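Long-range contact in FKBO (Streptomyces hygroscopicus, PDB 4BPS), which hydrolyses chorismate to a dihydroxycyclohexadiene carboxylic acid and pyruvate, a step in making the immunosuppressants FK506 and FK520: residues 295-306 with 322-333. Numbering follows the deposited sequence.
Sequences HLKVYVRRREDL and AVALLHTDIARE
Arg301 runs extended through CG and CD (chi1 174°, chi2 176°), then bends at chi3 (-63°), which lays its guanidinium among residues 329-333. Glu333 O lies over one face of the group and the Asp329 backbone (CA) over the opposite one. Arg301 NH2 gives a weak hydrogen bond to Ile330 O at 3.1 Å and also hydrogen-bonds to Asn145 OD1. Arg301 NH1 pairs with Asp329 OD1 at 3.4 Å and Glu333 OE1 at 3.5 Å by charge alone, since both oxygens sit well out of the guanidinium plane. A water joins Arg301 NH1 to Glu333 OE2. With an alanine at Arg301, both carboxylates would probably lose their shared countercharge and the 329-333 loop would be likelier to shift. That loop carries Ala331 of the ligand pocket, and Ile330 packs on the catalytic Glu338. Strands 296-300 and 323-327 are the parallel pair of a beta-alpha-beta crossover through helix 306-314. The hydrogen-bond ladder starts with Leu296 N to Ala322 O (2.9 Å) and ends just past the strand with Thr328 N to Val300 O (3.0 Å). The Val298 and Leu325 side chains lie side by side on one face, with Val298 CB 3.8 Å from Leu325 CD1; Tyr299 CE1 meets Leu326 CD1 at 3.8 Å on the other. Arg303 CB sits over the His327 ring in a CH-pi contact, while His327 ND1 is hydrogen-bonded to Thr66 OG1.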
loop_
_atom_site.group_PDB
_atom_site.type_symbol
_atom_site.label_atom_id
_atom_site.label_comp_id
_atom_site.label_asym_id
_atom_site.label_seq_id
_atom_site.Cartn_x
_atom_site.Cartn_y
_atom_site.Cartn_z
ATOM N N HIS A 295 3.291 3.427 12.040
ATOM C CA HIS A 295 3.983 3.043 10.809
ATOM C C HIS A 295 3.343 3.711 9.602
ATOM O O HIS A 295 2.933 3.090 8.613
ATOM C CB HIS A 295 4.129 1.523 10.702
ATOM C CG HIS A 295 4.947 0.993 11.831
ATOM N ND1 HIS A 295 4.374 0.455 12.966
ATOM C CD2 HIS A 295 6.284 1.060 12.070
ATOM C CE1 HIS A 295 5.333 0.185 13.839
ATOM N NE2 HIS A 295 6.499 0.535 13.321
ATOM N N LEU A 296 3.294 5.031 9.703
ATOM C CA LEU A 296 2.712 5.862 8.662
ATOM C C LEU A 296 3.741 6.277 7.634
ATOM O O LEU A 296 4.867 6.636 7.983
ATOM C CB LEU A 296 2.068 7.107 9.262
ATOM C CG LEU A 296 0.935 6.828 10.262
ATOM C CD1 LEU A 296 1.393 6.981 11.707
ATOM C CD2 LEU A 296 -0.238 7.754 9.984
ATOM N N LYS A 297 3.324 6.248 6.377
ATOM C CA LYS A 297 4.070 6.876 5.294
ATOM C C LYS A 297 3.236 8.030 4.766
ATOM O O LYS A 297 2.032 7.867 4.525
ATOM C CB LYS A 297 4.414 5.879 4.188
ATOM C CG LYS A 297 5.477 4.877 4.677
ATOM C CD LYS A 297 5.252 3.460 4.203
ATOM C CE LYS A 297 5.304 3.378 2.718
ATOM N NZ LYS A 297 4.727 2.064 2.228
ATOM N N VAL A 298 3.889 9.174 4.604
ATOM C CA VAL A 298 3.251 10.404 4.173
ATOM C C VAL A 298 3.940 10.817 2.863
ATOM O O VAL A 298 5.120 11.167 2.879
ATOM C CB VAL A 298 3.387 11.504 5.258
ATOM C CG1 VAL A 298 2.732 12.800 4.770
ATOM C CG2 VAL A 298 2.764 11.047 6.570
ATOM N N TYR A 299 3.205 10.708 1.760
ATOM C CA TYR A 299 3.744 11.006 0.446
ATOM C C TYR A 299 3.409 12.434 0.100
ATOM O O TYR A 299 2.244 12.837 0.239
ATOM C CB TYR A 299 3.107 10.081 -0.575
ATOM C CG TYR A 299 3.191 8.599 -0.261
ATOM C CD1 TYR A 299 4.378 7.886 -0.441
ATOM C CD2 TYR A 299 2.066 7.885 0.170
ATOM C CE1 TYR A 299 4.441 6.514 -0.207
ATOM C CE2 TYR A 299 2.111 6.512 0.408
ATOM C CZ TYR A 299 3.311 5.832 0.209
ATOM O OH TYR A 299 3.409 4.477 0.395
ATOM N N VAL A 300 4.415 13.208 -0.323
ATOM C CA VAL A 300 4.241 14.637 -0.558
ATOM C C VAL A 300 4.807 14.989 -1.918
ATOM O O VAL A 300 5.972 14.693 -2.221
ATOM C CB VAL A 300 4.971 15.472 0.524
ATOM C CG1 VAL A 300 4.730 16.950 0.316
ATOM C CG2 VAL A 300 4.497 15.049 1.943
ATOM N N ARG A 301 3.984 15.630 -2.753
ATOM C CA ARG A 301 4.364 15.897 -4.138
ATOM C C ARG A 301 5.519 16.894 -4.281
ATOM O O ARG A 301 6.436 16.668 -5.088
ATOM C CB ARG A 301 3.139 16.402 -4.911
ATOM C CG ARG A 301 3.455 16.856 -6.352
ATOM C CD ARG A 301 2.184 17.241 -7.098
ATOM N NE ARG A 301 1.271 16.116 -7.263
ATOM C CZ ARG A 301 1.377 15.201 -8.232
ATOM N NH1 ARG A 301 2.323 15.291 -9.167
ATOM N NH2 ARG A 301 0.534 14.166 -8.239
ATOM N N ARG A 302 5.435 18.015 -3.566
ATOM C CA ARG A 302 6.421 19.094 -3.697
ATOM C C ARG A 302 7.402 19.132 -2.537
ATOM O O ARG A 302 6.995 19.088 -1.373
ATOM C CB ARG A 302 5.741 20.462 -3.744
ATOM C CG ARG A 302 4.710 20.607 -4.851
ATOM C CD ARG A 302 4.433 22.092 -5.128
ATOM N NE ARG A 302 4.062 22.809 -3.906
ATOM C CZ ARG A 302 3.935 24.133 -3.798
ATOM N NH1 ARG A 302 4.156 24.927 -4.848
ATOM N NH2 ARG A 302 3.604 24.682 -2.616
ATOM N N ARG A 303 8.701 19.220 -2.838
ATOM C CA ARG A 303 9.708 19.334 -1.792
ATOM C C ARG A 303 9.397 20.489 -0.849
ATOM O O ARG A 303 9.544 20.377 0.359
ATOM C CB ARG A 303 11.095 19.474 -2.444
ATOM C CG ARG A 303 12.232 19.864 -1.541
ATOM C CD ARG A 303 12.403 18.924 -0.407
ATOM N NE ARG A 303 12.714 17.577 -0.862
ATOM C CZ ARG A 303 12.723 16.519 -0.054
ATOM N NH1 ARG A 303 12.414 16.665 1.248
ATOM N NH2 ARG A 303 13.061 15.313 -0.524
ATOM N N GLU A 304 8.934 21.611 -1.403
ATOM C CA GLU A 304 8.683 22.796 -0.607
ATOM C C GLU A 304 7.488 22.629 0.334
ATOM O O GLU A 304 7.271 23.477 1.180
ATOM C CB GLU A 304 8.490 24.030 -1.513
ATOM C CG GLU A 304 7.240 23.966 -2.408
ATOM C CD GLU A 304 7.398 24.712 -3.742
ATOM O OE1 GLU A 304 7.493 25.956 -3.717
ATOM O OE2 GLU A 304 7.410 24.075 -4.817
ATOM N N ASP A 305 6.731 21.533 0.192
ATOM C CA ASP A 305 5.607 21.231 1.088
ATOM C C ASP A 305 5.934 20.233 2.184
ATOM O O ASP A 305 5.089 20.032 3.060
ATOM C CB ASP A 305 4.409 20.687 0.290
ATOM C CG ASP A 305 3.780 21.714 -0.625
ATOM O OD1 ASP A 305 3.955 22.933 -0.398
ATOM O OD2 ASP A 305 3.041 21.295 -1.552
ATOM N N LEU A 306 7.098 19.585 2.159
ATOM C CA LEU A 306 7.311 18.503 3.105
ATOM C C LEU A 306 7.272 18.987 4.544
ATOM O O LEU A 306 6.642 18.357 5.371
ATOM C CB LEU A 306 8.622 17.745 2.821
ATOM C CG LEU A 306 8.423 16.388 2.092
ATOM C CD1 LEU A 306 8.343 16.633 0.586
ATOM C CD2 LEU A 306 9.445 15.323 2.389
ATOM N N ALA A 322 5.761 6.000 14.467
ATOM C CA ALA A 322 6.758 6.026 13.412
ATOM C C ALA A 322 6.117 6.640 12.172
ATOM O O ALA A 322 5.085 6.150 11.701
ATOM C CB ALA A 322 7.236 4.599 13.142
ATOM N N VAL A 323 6.727 7.715 11.674
ATOM C CA VAL A 323 6.202 8.457 10.534
ATOM C C VAL A 323 7.357 8.722 9.576
ATOM O O VAL A 323 8.412 9.181 10.001
ATOM C CB VAL A 323 5.550 9.795 10.987
ATOM C CG1 VAL A 323 4.987 10.530 9.809
ATOM C CG2 VAL A 323 4.438 9.573 12.016
ATOM N N ALA A 324 7.175 8.354 8.316
ATOM C CA ALA A 324 8.182 8.584 7.287
ATOM C C ALA A 324 7.582 9.426 6.181
ATOM O O ALA A 324 6.576 9.048 5.576
ATOM C CB ALA A 324 8.646 7.262 6.705
ATOM N N LEU A 325 8.207 10.566 5.897
ATOM C CA LEU A 325 7.778 11.414 4.776
ATOM C C LEU A 325 8.608 11.062 3.548
ATOM O O LEU A 325 9.818 10.882 3.645
ATOM C CB LEU A 325 7.905 12.906 5.115
ATOM C CG LEU A 325 6.642 13.537 5.730
ATOM C CD1 LEU A 325 6.383 12.974 7.116
ATOM C CD2 LEU A 325 6.730 15.049 5.771
ATOM N N LEU A 326 7.941 10.954 2.403
ATOM C CA LEU A 326 8.567 10.574 1.137
ATOM C C LEU A 326 8.134 11.586 0.077
ATOM O O LEU A 326 6.941 11.829 -0.085
ATOM C CB LEU A 326 8.141 9.161 0.744
ATOM C CG LEU A 326 8.661 8.041 1.667
ATOM C CD1 LEU A 326 7.910 6.735 1.392
ATOM C CD2 LEU A 326 10.167 7.850 1.493
ATOM N N HIS A 327 9.105 12.126 -0.656
ATOM C CA HIS A 327 8.860 13.119 -1.678
ATOM C C HIS A 327 8.596 12.405 -2.998
ATOM O O HIS A 327 9.555 11.892 -3.612
ATOM C CB HIS A 327 10.069 14.025 -1.791
ATOM C CG HIS A 327 9.955 15.010 -2.891
ATOM N ND1 HIS A 327 11.044 15.446 -3.607
ATOM C CD2 HIS A 327 8.865 15.611 -3.429
ATOM C CE1 HIS A 327 10.629 16.299 -4.526
ATOM N NE2 HIS A 327 9.314 16.412 -4.443
ATOM N N THR A 328 7.337 12.326 -3.424
ATOM C CA THR A 328 6.991 11.593 -4.633
ATOM C C THR A 328 5.575 11.991 -5.074
ATOM O O THR A 328 4.812 12.571 -4.308
ATOM C CB THR A 328 7.119 10.080 -4.377
ATOM O OG1 THR A 328 7.238 9.401 -5.634
ATOM C CG2 THR A 328 5.934 9.537 -3.573
ATOM N N ASP A 329 5.258 11.694 -6.328
ATOM C CA ASP A 329 3.977 12.079 -6.909
ATOM C C ASP A 329 2.816 11.187 -6.467
ATOM O O ASP A 329 3.013 10.060 -5.987
ATOM C CB ASP A 329 4.070 12.053 -8.428
ATOM C CG ASP A 329 4.888 13.212 -9.014
ATOM O OD1 ASP A 329 5.348 14.100 -8.289
ATOM O OD2 ASP A 329 5.014 13.271 -10.241
ATOM N N ILE A 330 1.604 11.735 -6.625
ATOM C CA ILE A 330 0.369 11.077 -6.232
ATOM C C ILE A 330 -0.422 10.668 -7.500
ATOM O O ILE A 330 -0.157 11.166 -8.601
ATOM C CB ILE A 330 -0.498 12.034 -5.357
ATOM C CG1 ILE A 330 0.375 12.887 -4.405
ATOM C CG2 ILE A 330 -1.617 11.252 -4.613
ATOM C CD1 ILE A 330 1.121 12.117 -3.313
ATOM N N ALA A 331 -1.406 9.773 -7.353
ATOM C CA ALA A 331 -2.107 9.204 -8.501
ATOM C C ALA A 331 -2.788 10.224 -9.407
ATOM O O ALA A 331 -2.918 9.950 -10.602
ATOM C CB ALA A 331 -3.152 8.195 -8.019
ATOM N N ARG A 332 -3.273 11.345 -8.844
ATOM C CA ARG A 332 -3.775 12.470 -9.651
ATOM C C ARG A 332 -2.816 13.628 -9.505
ATOM O O ARG A 332 -2.349 13.908 -8.394
ATOM C CB ARG A 332 -5.133 12.982 -9.165
ATOM C CG ARG A 332 -6.209 11.949 -9.118
ATOM C CD ARG A 332 -7.470 12.529 -8.544
ATOM N NE ARG A 332 -8.486 11.497 -8.436
ATOM C CZ ARG A 332 -9.659 11.672 -7.848
ATOM N NH1 ARG A 332 -9.984 12.833 -7.240
ATOM N NH2 ARG A 332 -10.518 10.667 -7.839
ATOM N N GLU A 333 -2.561 14.345 -10.601
ATOM C CA GLU A 333 -1.698 15.519 -10.573
ATOM C C GLU A 333 -2.149 16.525 -9.503
ATOM O O GLU A 333 -1.292 17.112 -8.838
ATOM C CB GLU A 333 -1.636 16.212 -11.947
ATOM C CG GLU A 333 -0.739 17.473 -11.997
ATOM C CD GLU A 333 0.758 17.162 -11.976
ATOM O OE1 GLU A 333 1.185 16.042 -12.368
ATOM O OE2 GLU A 333 1.530 18.058 -11.566
HETATM O O HOH W 1 7.447 14.387 -6.480
HETATM O O HOH W 2 4.009 17.748 -9.774
HETATM O O HOH W 3 9.448 19.296 -5.641
#